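Local atomic coordinates of prephenate dehydratase:Amino acid-binding ACT (Brucella abortus, PDB entry 6VH5), a protein that probably catalyses the conversion of prephenate to phenylpyruvate, releasing water and carbon dioxide, and binds phenylalanine through its ACT domain. Residues T122-I127 and R163-L168; R155-V160 and Y177-L182; V216-F221 and G292-S297; V242-L247 and A263-H268. All blocks are in the same frame, centred on the assembly; numbering follows the deposited sequence.

Interaction 1 of 4, residues T122-I127 and R163-L168; sequences TVHSHI and RSMAAL
Met165 lays its side chain along His124 of the neighbouring strand and touches Thr122 through CG. Its CB lies 4.0 Å from His124 NE2. CG, set beside the backbone N (chi1 -75°), rests against both partners of a hydrogen bond, 3.4 Å from His124 NE2 and 3.5 Å from Thr122 OG1. SD then stands 4.7 Å from the centroid of the imidazole, 39° off the ring normal, a sulfur-aromatic approach neither over the face nor at the edge. The chain stays extended to CE, which ends 3.5 Å from His124 CE1. The imidazole is steadied from its own strand too: NE2 and Thr122 OG1 share a hydrogen bond of 3.0 Å, in which either may be the donor. Ala166 O lies in the plane of the ring, at its CD2 edge.

The two strands run parallel in the middle of a mixed sheet of the prephenate dehydratase domain. Strand 143-146 flanks 122-125 on the side away from 165-169, and the chain passes from 143-146 to 165-169 through helix 150-160 as a beta-alpha-beta crossover that skips the strand between. Met165 and Ala167 turn toward that helix, on the face that carries His124. Backbone bonds alternate along the pair: Ala166 N to Thr122 O, His124 N to Ala166 O, Leu168 N to His124 O, with a weak one from Thr122 N to Ser164 O at the start of the pair. On the other face Val123 CG1 packs 3.5 Å from Leu168 CG. Past the last bridge the hydroxyl of Ser125 donates to the backbone, OG reaching Leu168 O at 2.8 Å.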
loop_
_atom_site.group_PDB
_atom_site.type_symbol
_atom_site.label_atom_id
_atom_site.label_comp_id
_atom_site.label_asym_id
_atom_site.label_seq_id
_atom_site.Cartn_x
_atom_site.Cartn_y
_atom_site.Cartn_z
ATOM N N THR A 122 -12.629 -21.772 -17.870
ATOM C CA THR A 122 -11.623 -20.973 -17.194
ATOM C C THR A 122 -12.150 -19.577 -16.910
ATOM O O THR A 122 -12.931 -19.007 -17.678
ATOM C CB THR A 122 -10.341 -20.844 -18.026
ATOM O OG1 THR A 122 -10.676 -20.359 -19.329
ATOM C CG2 THR A 122 -9.631 -22.176 -18.142
ATOM N N VAL A 123 -11.699 -19.031 -15.792
ATOM C CA VAL A 123 -12.028 -17.678 -15.389
ATOM C C VAL A 123 -10.720 -16.913 -15.273
ATOM O O VAL A 123 -9.797 -17.356 -14.580
ATOM C CB VAL A 123 -12.814 -17.667 -14.066
ATOM C CG1 VAL A 123 -13.090 -16.247 -13.637
ATOM C CG2 VAL A 123 -14.111 -18.451 -14.219
ATOM N N HIS A 124 -10.630 -15.787 -15.973
ATOM C CA HIS A 124 -9.403 -15.006 -16.070
ATOM C C HIS A 124 -9.560 -13.674 -15.353
ATOM O O HIS A 124 -10.546 -12.961 -15.569
ATOM C CB HIS A 124 -9.030 -14.770 -17.530
ATOM C CG HIS A 124 -8.786 -16.031 -18.287
ATOM N ND1 HIS A 124 -7.532 -16.410 -18.711
ATOM C CD2 HIS A 124 -9.631 -17.012 -18.679
ATOM C CE1 HIS A 124 -7.616 -17.566 -19.344
ATOM N NE2 HIS A 124 -8.878 -17.955 -19.335
ATOM N N SER A 125 -8.575 -13.324 -14.536
ATOM C CA SER A 125 -8.614 -12.066 -13.795
ATOM C C SER A 125 -7.257 -11.850 -13.137
ATOM O O SER A 125 -6.368 -12.707 -13.200
ATOM C CB SER A 125 -9.736 -12.089 -12.747
ATOM O OG SER A 125 -10.144 -10.784 -12.402
ATOM N N HIS A 126 -7.115 -10.700 -12.476
ATOM C CA HIS A 126 -5.928 -10.428 -11.679
ATOM C C HIS A 126 -5.913 -11.357 -10.471
ATOM O O HIS A 126 -6.956 -11.626 -9.868
ATOM C CB HIS A 126 -5.927 -8.967 -11.227
ATOM C CG HIS A 126 -4.711 -8.572 -10.451
ATOM N ND1 HIS A 126 -4.610 -8.764 -9.090
ATOM C CD2 HIS A 126 -3.548 -7.996 -10.839
ATOM C CE1 HIS A 126 -3.435 -8.326 -8.672
ATOM N NE2 HIS A 126 -2.771 -7.855 -9.714
ATOM N N ILE A 127 -4.717 -11.835 -10.104
ATOM C CA ILE A 127 -4.609 -12.878 -9.083
ATOM C C ILE A 127 -5.285 -12.459 -7.782
ATOM O O ILE A 127 -5.871 -13.292 -7.083
ATOM C CB ILE A 127 -3.129 -13.257 -8.864
ATOM C CG1 ILE A 127 -3.004 -14.370 -7.820
ATOM C CG2 ILE A 127 -2.303 -12.030 -8.470
ATOM C CD1 ILE A 127 -1.642 -15.045 -7.796
ATOM N N ARG A 163 -14.802 -19.271 -26.576
ATOM C CA ARG A 163 -16.048 -19.261 -25.816
ATOM C C ARG A 163 -15.907 -19.873 -24.424
ATOM O O ARG A 163 -16.743 -19.605 -23.552
ATOM C CB ARG A 163 -17.135 -19.989 -26.614
ATOM C CG ARG A 163 -17.566 -19.249 -27.870
ATOM C CD ARG A 163 -18.536 -20.069 -28.710
ATOM N NE ARG A 163 -19.834 -20.300 -28.075
ATOM C CZ ARG A 163 -20.921 -19.549 -28.255
ATOM N NH1 ARG A 163 -20.887 -18.476 -29.037
ATOM N NH2 ARG A 163 -22.051 -19.879 -27.642
ATOM N N SER A 164 -14.887 -20.698 -24.198
ATOM C CA SER A 164 -14.665 -21.298 -22.890
ATOM C C SER A 164 -14.062 -20.323 -21.880
ATOM O O SER A 164 -13.986 -20.651 -20.693
ATOM C CB SER A 164 -13.757 -22.522 -23.026
ATOM O OG SER A 164 -12.402 -22.117 -23.094
ATOM N N MET A 165 -13.599 -19.157 -22.311
ATOM C CA MET A 165 -12.916 -18.211 -21.430
ATOM C C MET A 165 -13.887 -17.152 -20.925
ATOM O O MET A 165 -14.525 -16.454 -21.725
ATOM C CB MET A 165 -11.738 -17.550 -22.140
ATOM C CG MET A 165 -10.544 -18.474 -22.285
ATOM S SD MET A 165 -9.297 -17.849 -23.412
ATOM C CE MET A 165 -7.830 -18.610 -22.719
ATOM N N ALA A 166 -13.982 -17.030 -19.602
ATOM C CA ALA A 166 -14.744 -15.982 -18.943
ATOM C C ALA A 166 -13.803 -15.014 -18.220
ATOM O O ALA A 166 -12.627 -15.305 -17.988
ATOM C CB ALA A 166 -15.742 -16.583 -17.957
ATOM N N ALA A 167 -14.320 -13.840 -17.883
ATOM C CA ALA A 167 -13.525 -12.856 -17.154
ATOM C C ALA A 167 -14.295 -12.324 -15.949
ATOM O O ALA A 167 -15.527 -12.273 -15.954
ATOM C CB ALA A 167 -13.102 -11.677 -18.054
ATOM N N LEU A 168 -13.544 -11.916 -14.922
ATOM C CA LEU A 168 -14.066 -11.182 -13.771
ATOM C C LEU A 168 -13.498 -9.773 -13.847
ATOM O O LEU A 168 -12.288 -9.585 -13.680
ATOM C CB LEU A 168 -13.661 -11.850 -12.462
ATOM C CG LEU A 168 -14.140 -13.262 -12.197
ATOM C CD1 LEU A 168 -13.395 -13.842 -11.014
ATOM C CD2 LEU A 168 -15.626 -13.219 -11.929
#

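Interaction 2 of 4, residues R155-V160 and Y177-L182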
loop_
_atom_site.group_PDB
_atom_site.type_symbol
_atom_site.label_atom_id
_atom_site.label_comp_id
_atom_site.label_asym_id
_atom_site.label_seq_id
_atom_site.Cartn_x
_atom_site.Cartn_y
_atom_site.Cartn_z
ATOM N N ARG A 155 -10.470 -7.575 -22.000
ATOM C CA ARG A 155 -9.882 -7.397 -23.325
ATOM C C ARG A 155 -9.386 -8.722 -23.902
ATOM O O ARG A 155 -9.596 -9.007 -25.088
ATOM C CB ARG A 155 -8.749 -6.374 -23.259
ATOM C CG ARG A 155 -8.036 -6.169 -24.588
ATOM C CD ARG A 155 -6.998 -5.049 -24.547
ATOM N NE ARG A 155 -6.069 -5.152 -23.425
ATOM C CZ ARG A 155 -5.096 -6.051 -23.328
ATOM N NH1 ARG A 155 -4.930 -6.964 -24.271
ATOM N NH2 ARG A 155 -4.300 -6.054 -22.269
ATOM N N LEU A 156 -8.748 -9.553 -23.073
ATOM C CA LEU A 156 -8.228 -10.830 -23.555
ATOM C C LEU A 156 -9.354 -11.735 -24.043
ATOM O O LEU A 156 -9.211 -12.428 -25.056
ATOM C CB LEU A 156 -7.429 -11.523 -22.451
ATOM C CG LEU A 156 -6.875 -12.902 -22.823
ATOM C CD1 LEU A 156 -5.685 -12.742 -23.758
ATOM C CD2 LEU A 156 -6.509 -13.734 -21.595
ATOM N N VAL A 157 -10.472 -11.757 -23.322
ATOM C CA VAL A 157 -11.592 -12.616 -23.690
ATOM C C VAL A 157 -12.199 -12.177 -25.017
ATOM O O VAL A 157 -12.557 -13.011 -25.856
ATOM C CB VAL A 157 -12.630 -12.634 -22.548
ATOM C CG1 VAL A 157 -13.978 -13.153 -23.028
ATOM C CG2 VAL A 157 -12.127 -13.503 -21.403
ATOM N N ALA A 158 -12.316 -10.870 -25.237
ATOM C CA ALA A 158 -12.891 -10.382 -26.487
ATOM C C ALA A 158 -11.961 -10.619 -27.665
ATOM O O ALA A 158 -12.430 -10.810 -28.794
ATOM C CB ALA A 158 -13.204 -8.888 -26.377
ATOM N N ASP A 159 -10.648 -10.642 -27.420
ATOM C CA ASP A 159 -9.694 -10.763 -28.514
ATOM C C ASP A 159 -9.493 -12.222 -28.910
ATOM O O ASP A 159 -9.458 -12.541 -30.102
ATOM C CB ASP A 159 -8.362 -10.112 -28.127
ATOM C CG ASP A 159 -8.489 -8.601 -27.892
ATOM O OD1 ASP A 159 -7.628 -8.017 -27.190
ATOM O OD2 ASP A 159 -9.468 -7.996 -28.386
ATOM N N VAL A 160 -9.399 -13.123 -27.929
ATOM C CA VAL A 160 -9.121 -14.524 -28.232
ATOM C C VAL A 160 -10.347 -15.210 -28.826
ATOM O O VAL A 160 -10.213 -16.144 -29.627
ATOM C CB VAL A 160 -8.615 -15.235 -26.964
ATOM C CG1 VAL A 160 -8.453 -16.731 -27.199
ATOM C CG2 VAL A 160 -7.300 -14.605 -26.508
ATOM N N TYR A 177 -15.891 -3.733 -24.157
ATOM C CA TYR A 177 -15.465 -4.850 -24.990
ATOM C C TYR A 177 -16.628 -5.673 -25.535
ATOM O O TYR A 177 -16.401 -6.747 -26.100
ATOM C CB TYR A 177 -14.488 -5.735 -24.213
ATOM C CG TYR A 177 -13.197 -5.015 -23.933
ATOM C CD1 TYR A 177 -12.255 -4.833 -24.940
ATOM C CD2 TYR A 177 -12.932 -4.478 -22.685
ATOM C CE1 TYR A 177 -11.074 -4.149 -24.707
ATOM C CE2 TYR A 177 -11.751 -3.800 -22.438
ATOM C CZ TYR A 177 -10.828 -3.636 -23.459
ATOM O OH TYR A 177 -9.650 -2.966 -23.231
ATOM N N GLY A 178 -17.859 -5.182 -25.409
ATOM C CA GLY A 178 -19.013 -5.867 -25.971
ATOM C C GLY A 178 -19.210 -7.266 -25.431
ATOM O O GLY A 178 -19.553 -8.176 -26.192
ATOM N N LEU A 179 -19.004 -7.455 -24.129
ATOM C CA LEU A 179 -19.129 -8.759 -23.495
ATOM C C LEU A 179 -20.450 -8.874 -22.743
ATOM O O LEU A 179 -21.001 -7.884 -22.257
ATOM C CB LEU A 179 -17.969 -9.015 -22.526
ATOM C CG LEU A 179 -16.558 -9.127 -23.122
ATOM C CD1 LEU A 179 -15.531 -9.453 -22.029
ATOM C CD2 LEU A 179 -16.498 -10.140 -24.264
ATOM N N ASP A 180 -20.966 -10.102 -22.689
ATOM C CA ASP A 180 -22.174 -10.405 -21.938
ATOM C C ASP A 180 -21.833 -10.619 -20.473
ATOM O O ASP A 180 -20.864 -11.307 -20.149
ATOM C CB ASP A 180 -22.841 -11.673 -22.474
ATOM C CG ASP A 180 -23.805 -11.398 -23.601
ATOM O OD1 ASP A 180 -24.112 -10.209 -23.835
ATOM O OD2 ASP A 180 -24.275 -12.374 -24.228
ATOM N N ILE A 181 -22.642 -10.045 -19.587
ATOM C CA ILE A 181 -22.498 -10.280 -18.153
ATOM C C ILE A 181 -23.396 -11.456 -17.797
ATOM O O ILE A 181 -24.626 -11.344 -17.805
ATOM C CB ILE A 181 -22.843 -9.039 -17.326
ATOM C CG1 ILE A 181 -21.788 -7.961 -17.568
ATOM C CG2 ILE A 181 -22.931 -9.397 -15.840
ATOM C CD1 ILE A 181 -21.952 -6.734 -16.733
ATOM N N LEU A 182 -22.771 -12.597 -17.513
ATOM C CA LEU A 182 -23.517 -13.800 -17.175
ATOM C C LEU A 182 -24.094 -13.710 -15.766
ATOM O O LEU A 182 -25.245 -14.091 -15.539
ATOM C CB LEU A 182 -22.597 -15.005 -17.310
ATOM C CG LEU A 182 -23.157 -16.412 -17.347
ATOM C CD1 LEU A 182 -24.328 -16.524 -18.319
ATOM C CD2 LEU A 182 -22.022 -17.316 -17.745
HETATM O O HOH W 1 -7.294 -2.622 -22.061
#
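Helix 150-160, the connecting helix of a beta-alpha-beta crossover in the prephenate dehydratase domain, meets the chain again where it leaves the short helix 171-176 and heads for the edge strand 180-183. Tyr177, just past that short helix, and Leu179, just ahead of the strand, supply the receiving side chains; Arg155, Val157 and Ala158 supply the helix side.

The phenol ring lies over the helix with one face on Arg155, whose CA sits 3.7 Å above the ring plane and over its centre. The aliphatic part of the arginine continues across the ring toward the hydroxyl: CB is 3.4 Å from Tyr177 CZ, and CG is 3.7 Å from CE1. The two side chains thus run side by side in the same direction, while the guanidinium plane is turned 68° from the ring, so this is no flat stack. A bend at chi3 (50°) takes the guanidinium off the ring, and NH2 forms a salt bridge with Glu32.

One turn further on, Ala158 CB packs 4.0 Å from Tyr177 CB and also meets Leu179 CD2. Val157 CG1 touches the same leucine methyl, and behind Val157 lie Met165 and Ala167 of strand 165-169. The polar tips of arginine and tyrosine are joined by a water, which lies in the guanidinium plane, accepts from Arg155 NE at 3.1 Å and is 2.7 Å from Tyr177 OH.

Interaction 3 of 4, residues V216-F221 and G292-S297; sequences VTTFVF and GVYKGS
Tyr294 and Val216 face each other in an antiparallel hydrogen-bonded pair, with Val216 N giving a bond of 2.7 Å to Tyr294 O and Tyr294 N returning one to Val216 O. Thr218 and Gly292 repeat the pattern two residues on: Thr218 N to Gly292 O is 2.9 Å, while Gly292 N to Thr218 O is longer and more bent. Between them sits the non-hydrogen-bonded pair Thr217 and Val293.

A side-chain bond runs across the strands. Tyr294 OH donates to Thr218 OG1 at 2.7 Å, the threonine oxygen lying in the ring plane at its edge; the same OG1 is also hydrogen-bonded to Asp264 of the next strand. With CG between its backbone N and carbonyl carbon (chi1 49°), the ring of Tyr294 folds over the neighbouring strand.

The apolar contact uses the face of that ring. Val216 CB makes a CH-pi contact 4.0 Å from the centroid, and CG1 comes within 3.5 Å of CZ. Ile97, of the strand 96-104, touches the ring as well. On the opposite side of the sheet, Thr217 OG1 lies alongside the Val293 methyls and bonds to Gly267 O.

This pairing of the first and last strands of a beta-alpha-beta-beta-alpha-beta unit is characteristic of the ACT domain.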
loop_
_atom_site.group_PDB
_atom_site.type_symbol
_atom_site.label_atom_id
_atom_site.label_comp_id
_atom_site.label_asym_id
_atom_site.label_seq_id
_atom_site.Cartn_x
_atom_site.Cartn_y
_atom_site.Cartn_z
ATOM N N VAL A 216 -12.680 19.018 3.431
ATOM C CA VAL A 216 -11.556 18.242 3.944
ATOM C C VAL A 216 -10.279 19.030 3.713
ATOM O O VAL A 216 -10.080 19.608 2.641
ATOM C CB VAL A 216 -11.456 16.855 3.281
ATOM C CG1 VAL A 216 -10.260 16.091 3.839
ATOM C CG2 VAL A 216 -12.755 16.084 3.478
ATOM N N THR A 217 -9.423 19.067 4.726
ATOM C CA THR A 217 -8.091 19.628 4.595
ATOM C C THR A 217 -7.092 18.518 4.867
ATOM O O THR A 217 -7.186 17.829 5.887
ATOM C CB THR A 217 -7.868 20.821 5.540
ATOM O OG1 THR A 217 -8.666 21.926 5.098
ATOM C CG2 THR A 217 -6.401 21.249 5.527
ATOM N N THR A 218 -6.172 18.319 3.934
ATOM C CA THR A 218 -5.144 17.300 4.052
ATOM C C THR A 218 -3.807 18.002 4.192
ATOM O O THR A 218 -3.533 18.958 3.462
ATOM C CB THR A 218 -5.141 16.359 2.836
ATOM O OG1 THR A 218 -6.353 15.588 2.804
ATOM C CG2 THR A 218 -3.947 15.414 2.894
ATOM N N PHE A 219 -2.999 17.554 5.148
ATOM C CA PHE A 219 -1.711 18.179 5.387
ATOM C C PHE A 219 -0.732 17.153 5.935
ATOM O O PHE A 219 -1.119 16.090 6.425
ATOM C CB PHE A 219 -1.838 19.366 6.358
ATOM C CG PHE A 219 -2.404 18.997 7.713
ATOM C CD1 PHE A 219 -1.566 18.690 8.772
ATOM C CD2 PHE A 219 -3.773 18.972 7.923
ATOM C CE1 PHE A 219 -2.089 18.367 10.023
ATOM C CE2 PHE A 219 -4.298 18.640 9.157
ATOM C CZ PHE A 219 -3.453 18.337 10.213
ATOM N N VAL A 220 0.551 17.500 5.852
ATOM C CA VAL A 220 1.624 16.737 6.474
ATOM C C VAL A 220 2.322 17.648 7.475
ATOM O O VAL A 220 2.314 18.873 7.344
ATOM C CB VAL A 220 2.634 16.173 5.451
ATOM C CG1 VAL A 220 1.985 15.095 4.612
ATOM C CG2 VAL A 220 3.196 17.291 4.552
ATOM N N PHE A 221 2.950 17.028 8.473
ATOM C CA PHE A 221 3.737 17.750 9.468
ATOM C C PHE A 221 4.738 16.779 10.077
ATOM O O PHE A 221 4.543 15.560 10.046
ATOM C CB PHE A 221 2.856 18.377 10.563
ATOM C CG PHE A 221 2.047 17.365 11.367
ATOM C CD1 PHE A 221 2.571 16.786 12.511
ATOM C CD2 PHE A 221 0.772 16.996 10.965
ATOM C CE1 PHE A 221 1.841 15.858 13.238
ATOM C CE2 PHE A 221 0.024 16.069 11.691
ATOM C CZ PHE A 221 0.559 15.492 12.817
ATOM N N GLY A 292 -4.064 20.081 0.448
ATOM C CA GLY A 292 -5.315 20.298 -0.250
ATOM C C GLY A 292 -6.483 20.684 0.631
ATOM O O GLY A 292 -6.525 20.352 1.826
ATOM N N VAL A 293 -7.434 21.409 0.041
ATOM C CA VAL A 293 -8.652 21.862 0.717
ATOM C C VAL A 293 -9.796 21.638 -0.263
ATOM O O VAL A 293 -9.902 22.357 -1.267
ATOM C CB VAL A 293 -8.587 23.337 1.125
ATOM C CG1 VAL A 293 -9.885 23.740 1.805
ATOM C CG2 VAL A 293 -7.372 23.604 1.999
ATOM N N TYR A 294 -10.632 20.629 0.001
ATOM C CA TYR A 294 -11.534 20.128 -1.028
ATOM C C TYR A 294 -12.863 19.676 -0.431
ATOM O O TYR A 294 -12.969 19.362 0.761
ATOM C CB TYR A 294 -10.871 18.988 -1.813
ATOM C CG TYR A 294 -10.229 17.891 -0.976
ATOM C CD1 TYR A 294 -10.844 16.651 -0.832
ATOM C CD2 TYR A 294 -8.995 18.076 -0.366
ATOM C CE1 TYR A 294 -10.258 15.635 -0.094
ATOM C CE2 TYR A 294 -8.405 17.066 0.391
ATOM C CZ TYR A 294 -9.038 15.847 0.517
ATOM O OH TYR A 294 -8.455 14.834 1.253
ATOM N N LYS A 295 -13.875 19.612 -1.300
ATOM C CA LYS A 295 -15.194 19.148 -0.893
ATOM C C LYS A 295 -15.131 17.688 -0.467
ATOM O O LYS A 295 -14.422 16.879 -1.071
ATOM C CB LYS A 295 -16.202 19.299 -2.034
ATOM C CG LYS A 295 -16.486 20.728 -2.454
ATOM C CD LYS A 295 -17.432 20.761 -3.651
ATOM C CE LYS A 295 -17.727 22.185 -4.100
ATOM N NZ LYS A 295 -18.671 22.223 -5.257
ATOM N N GLY A 296 -15.890 17.351 0.575
ATOM C CA GLY A 296 -15.929 16.002 1.102
ATOM C C GLY A 296 -17.120 15.218 0.580
ATOM O O GLY A 296 -18.189 15.771 0.327
ATOM N N SER A 297 -16.921 13.917 0.416
ATOM C CA SER A 297 -17.980 13.084 -0.129
ATOM C C SER A 297 -19.106 12.909 0.886
ATOM O O SER A 297 -18.888 12.925 2.100
ATOM C CB SER A 297 -17.428 11.724 -0.551
ATOM O OG SER A 297 -18.456 10.927 -1.106
#

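Interaction 4 of 4, residues V242-L247 and A263-H268. With PHE (phenylalanine), chain E; EDO (1,2-ethanediol), chain K.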
loop_
_atom_site.group_PDB
_atom_site.type_symbol
_atom_site.label_atom_id
_atom_site.label_comp_id
_atom_site.label_asym_id
_atom_site.label_seq_id
_atom_site.Cartn_x
_atom_site.Cartn_y
_atom_site.Cartn_z
ATOM N N VAL A 242 -12.280 19.715 16.181
ATOM C CA VAL A 242 -11.927 19.392 14.805
ATOM C C VAL A 242 -11.790 17.878 14.710
ATOM O O VAL A 242 -10.944 17.282 15.389
ATOM C CB VAL A 242 -10.623 20.081 14.386
ATOM C CG1 VAL A 242 -10.367 19.839 12.909
ATOM C CG2 VAL A 242 -10.653 21.555 14.710
ATOM N N ASN A 243 -12.624 17.252 13.879
ATOM C CA ASN A 243 -12.567 15.805 13.699
ATOM C C ASN A 243 -11.487 15.460 12.687
ATOM O O ASN A 243 -11.451 16.022 11.589
ATOM C CB ASN A 243 -13.917 15.253 13.239
ATOM C CG ASN A 243 -14.058 13.727 13.470
ATOM O OD1 ASN A 243 -13.578 13.171 14.464
ATOM N ND2 ASN A 243 -14.701 13.051 12.519
ATOM N N MET A 244 -10.590 14.560 13.074
ATOM C CA MET A 244 -9.562 14.027 12.191
ATOM C C MET A 244 -9.995 12.642 11.713
ATOM O O MET A 244 -10.399 11.804 12.529
ATOM C CB MET A 244 -8.225 13.964 12.929
ATOM C CG MET A 244 -7.049 13.527 12.090
ATOM S SD MET A 244 -5.500 13.684 12.989
ATOM C CE MET A 244 -5.335 15.476 13.077
ATOM N N THR A 245 -9.945 12.408 10.395
ATOM C CA THR A 245 -10.449 11.161 9.841
ATOM C C THR A 245 -9.372 10.310 9.189
ATOM O O THR A 245 -9.667 9.183 8.774
ATOM C CB THR A 245 -11.563 11.428 8.821
ATOM O OG1 THR A 245 -11.028 12.118 7.687
ATOM C CG2 THR A 245 -12.668 12.258 9.427
ATOM N N LYS A 246 -8.138 10.800 9.089
ATOM C CA LYS A 246 -7.057 9.976 8.572
ATOM C C LYS A 246 -5.758 10.424 9.218
ATOM O O LYS A 246 -5.529 11.627 9.402
ATOM C CB LYS A 246 -6.981 10.077 7.041
ATOM C CG LYS A 246 -6.020 9.100 6.383
ATOM C CD LYS A 246 -6.006 9.307 4.882
ATOM C CE LYS A 246 -4.954 8.442 4.203
ATOM N NZ LYS A 246 -5.286 7.006 4.343
ATOM N N LEU A 247 -4.909 9.457 9.561
ATOM C CA LEU A 247 -3.625 9.796 10.178
ATOM C C LEU A 247 -2.676 8.627 9.985
ATOM O O LEU A 247 -3.005 7.490 10.345
ATOM C CB LEU A 247 -3.801 10.132 11.668
ATOM C CG LEU A 247 -2.569 10.659 12.413
ATOM C CD1 LEU A 247 -1.998 11.894 11.699
ATOM C CD2 LEU A 247 -2.906 10.995 13.887
ATOM N N ALA A 263 -2.305 13.588 7.262
ATOM C CA ALA A 263 -3.546 13.748 8.006
ATOM C C ALA A 263 -4.624 14.415 7.166
ATOM O O ALA A 263 -4.334 15.282 6.335
ATOM C CB ALA A 263 -3.319 14.572 9.283
ATOM N N ASP A 264 -5.865 13.985 7.387
ATOM C CA ASP A 264 -7.064 14.644 6.886
ATOM C C ASP A 264 -7.873 15.110 8.093
ATOM O O ASP A 264 -8.044 14.346 9.050
ATOM C CB ASP A 264 -7.944 13.698 6.050
ATOM C CG ASP A 264 -7.258 13.152 4.786
ATOM O OD1 ASP A 264 -6.118 13.541 4.439
ATOM O OD2 ASP A 264 -7.904 12.306 4.128
ATOM N N ILE A 265 -8.369 16.350 8.057
ATOM C CA ILE A 265 -9.343 16.827 9.034
ATOM C C ILE A 265 -10.566 17.313 8.262
ATOM O O ILE A 265 -10.500 17.646 7.072
ATOM C CB ILE A 265 -8.814 17.956 9.962
ATOM C CG1 ILE A 265 -8.390 19.162 9.138
ATOM C CG2 ILE A 265 -7.651 17.492 10.849
ATOM C CD1 ILE A 265 -7.848 20.280 9.956
ATOM N N GLU A 266 -11.697 17.332 8.954
ATOM C CA GLU A 266 -12.943 17.885 8.429
ATOM C C GLU A 266 -13.029 19.330 8.906
ATOM O O GLU A 266 -13.301 19.598 10.078
ATOM C CB GLU A 266 -14.127 17.034 8.877
ATOM C CG GLU A 266 -14.026 15.606 8.328
ATOM C CD GLU A 266 -15.162 14.682 8.743
ATOM O OE1 GLU A 266 -15.682 14.798 9.879
ATOM O OE2 GLU A 266 -15.538 13.832 7.907
ATOM N N GLY A 267 -12.743 20.251 8.009
ATOM C CA GLY A 267 -12.692 21.662 8.311
ATOM C C GLY A 267 -11.954 22.410 7.225
ATOM O O GLY A 267 -11.236 21.834 6.403
ATOM N N HIS A 268 -12.170 23.722 7.209
ATOM C CA HIS A 268 -11.571 24.690 6.313
ATOM C C HIS A 268 -10.592 25.580 7.074
ATOM O O HIS A 268 -10.884 25.979 8.206
ATOM C CB HIS A 268 -12.657 25.552 5.663
ATOM C CG HIS A 268 -12.161 26.393 4.532
ATOM N ND1 HIS A 268 -11.380 27.511 4.722
ATOM C CD2 HIS A 268 -12.316 26.262 3.193
ATOM C CE1 HIS A 268 -11.089 28.044 3.548
ATOM N NE2 HIS A 268 -11.650 27.307 2.606
HETATM N N PHE E . -11.908 11.120 14.440
HETATM C CA PHE E . -11.317 10.688 15.703
HETATM C C PHE E . -10.499 11.811 16.307
HETATM O O PHE E . -10.351 12.859 15.669
HETATM C CB PHE E . -10.437 9.449 15.530
HETATM C CG PHE E . -9.465 9.533 14.370
HETATM C CD1 PHE E . -9.691 8.805 13.213
HETATM C CD2 PHE E . -8.324 10.321 14.447
HETATM C CE1 PHE E . -8.800 8.869 12.147
HETATM C CE2 PHE E . -7.436 10.391 13.395
HETATM C CZ PHE E . -7.670 9.668 12.241
HETATM O OXT PHE E . -9.975 11.660 17.414
HETATM C C1 EDO K . -7.349 14.266 17.994
HETATM O O1 EDO K . -8.221 13.237 18.496
HETATM C C2 EDO K . -8.101 15.279 17.121
HETATM O O2 EDO K . -9.528 15.139 17.213
HETATM O O HOH W 2 -14.661 18.607 12.448
HETATM O O HOH W 3 -10.230 11.013 5.427
#
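Asn243 to Leu247 runs antiparallel to Ala263 to Glu266, as the two arms of a hairpin, and a classic beta bulge puts Thr245 and Lys246 both opposite Asp264. Thr245 N donates to Asp264 O, and Asp264 N reaches Lys246 O at 3.1 Å from above the carbonyl plane; further along, Glu266 N bonds to Asn243 O.

Asn243 and Glu266 lie side by side, joined by a weak bond from ND2 to OE1 of 3.3 Å, while OE2 forms a salt bridge with Arg300. With CG of Asn243 anti to the backbone N (chi1 -161°), its OD1 accepts from the amino group of the bound phenylalanine, 2.6 Å from the ligand N. Met244 N, in turn, gives a hydrogen bond of 3.1 Å to the carboxylate atom O of that ligand. Met244 CG packs 3.4 Å from the ligand ring atom CE2. The ligand ring also lies against the backbone of Thr245 and Lys246. Leu230 and Asn225 of the second subunit complete its polar grip, so the ligand sits at the subunit interface, consistent with the ACT domain's usual role as an amino-acid-sensing regulatory module.

Thr245 sets CG2 3.5 Å from Glu266 CD, while its OG1 shares a water with Asp264 OD2. Lys246 runs alongside Asp264, CD 3.6 Å from OD2, but the charges part: NZ goes to Glu76, and Asp264 to Arg195 through OD2 and to Thr218 through OD1.

Beneath the hairpin, Val242, Met244 and Ile265 pack on Phe237 of helix 229-240; strand 215-224 continues the sheet beyond 263-266, and on the other side Leu247 makes backbone hydrogen bonds to the second subunit.

The four contacts form two clusters on opposite sides of the chain's centre. Interactions 1 and 2, centres 10 Å apart, reach the same sheet of the prephenate dehydratase domain: Val157 and Val160 of helix 150-160 pack on strand 165-169, and the segments of the two interactions alternate along the chain. Interactions 3 and 4, centres 7 Å apart, belong to the ACT sheet, where strands 215-224 and 258-266 are neighbours; both segments of interaction 4 fall between those of interaction 3. The clusters come one after the other in sequence, about 40 Å apart between centres. Only interaction 4 touches bound phenylalanine, which places the ligand far from the sheet of interactions 1 and 2.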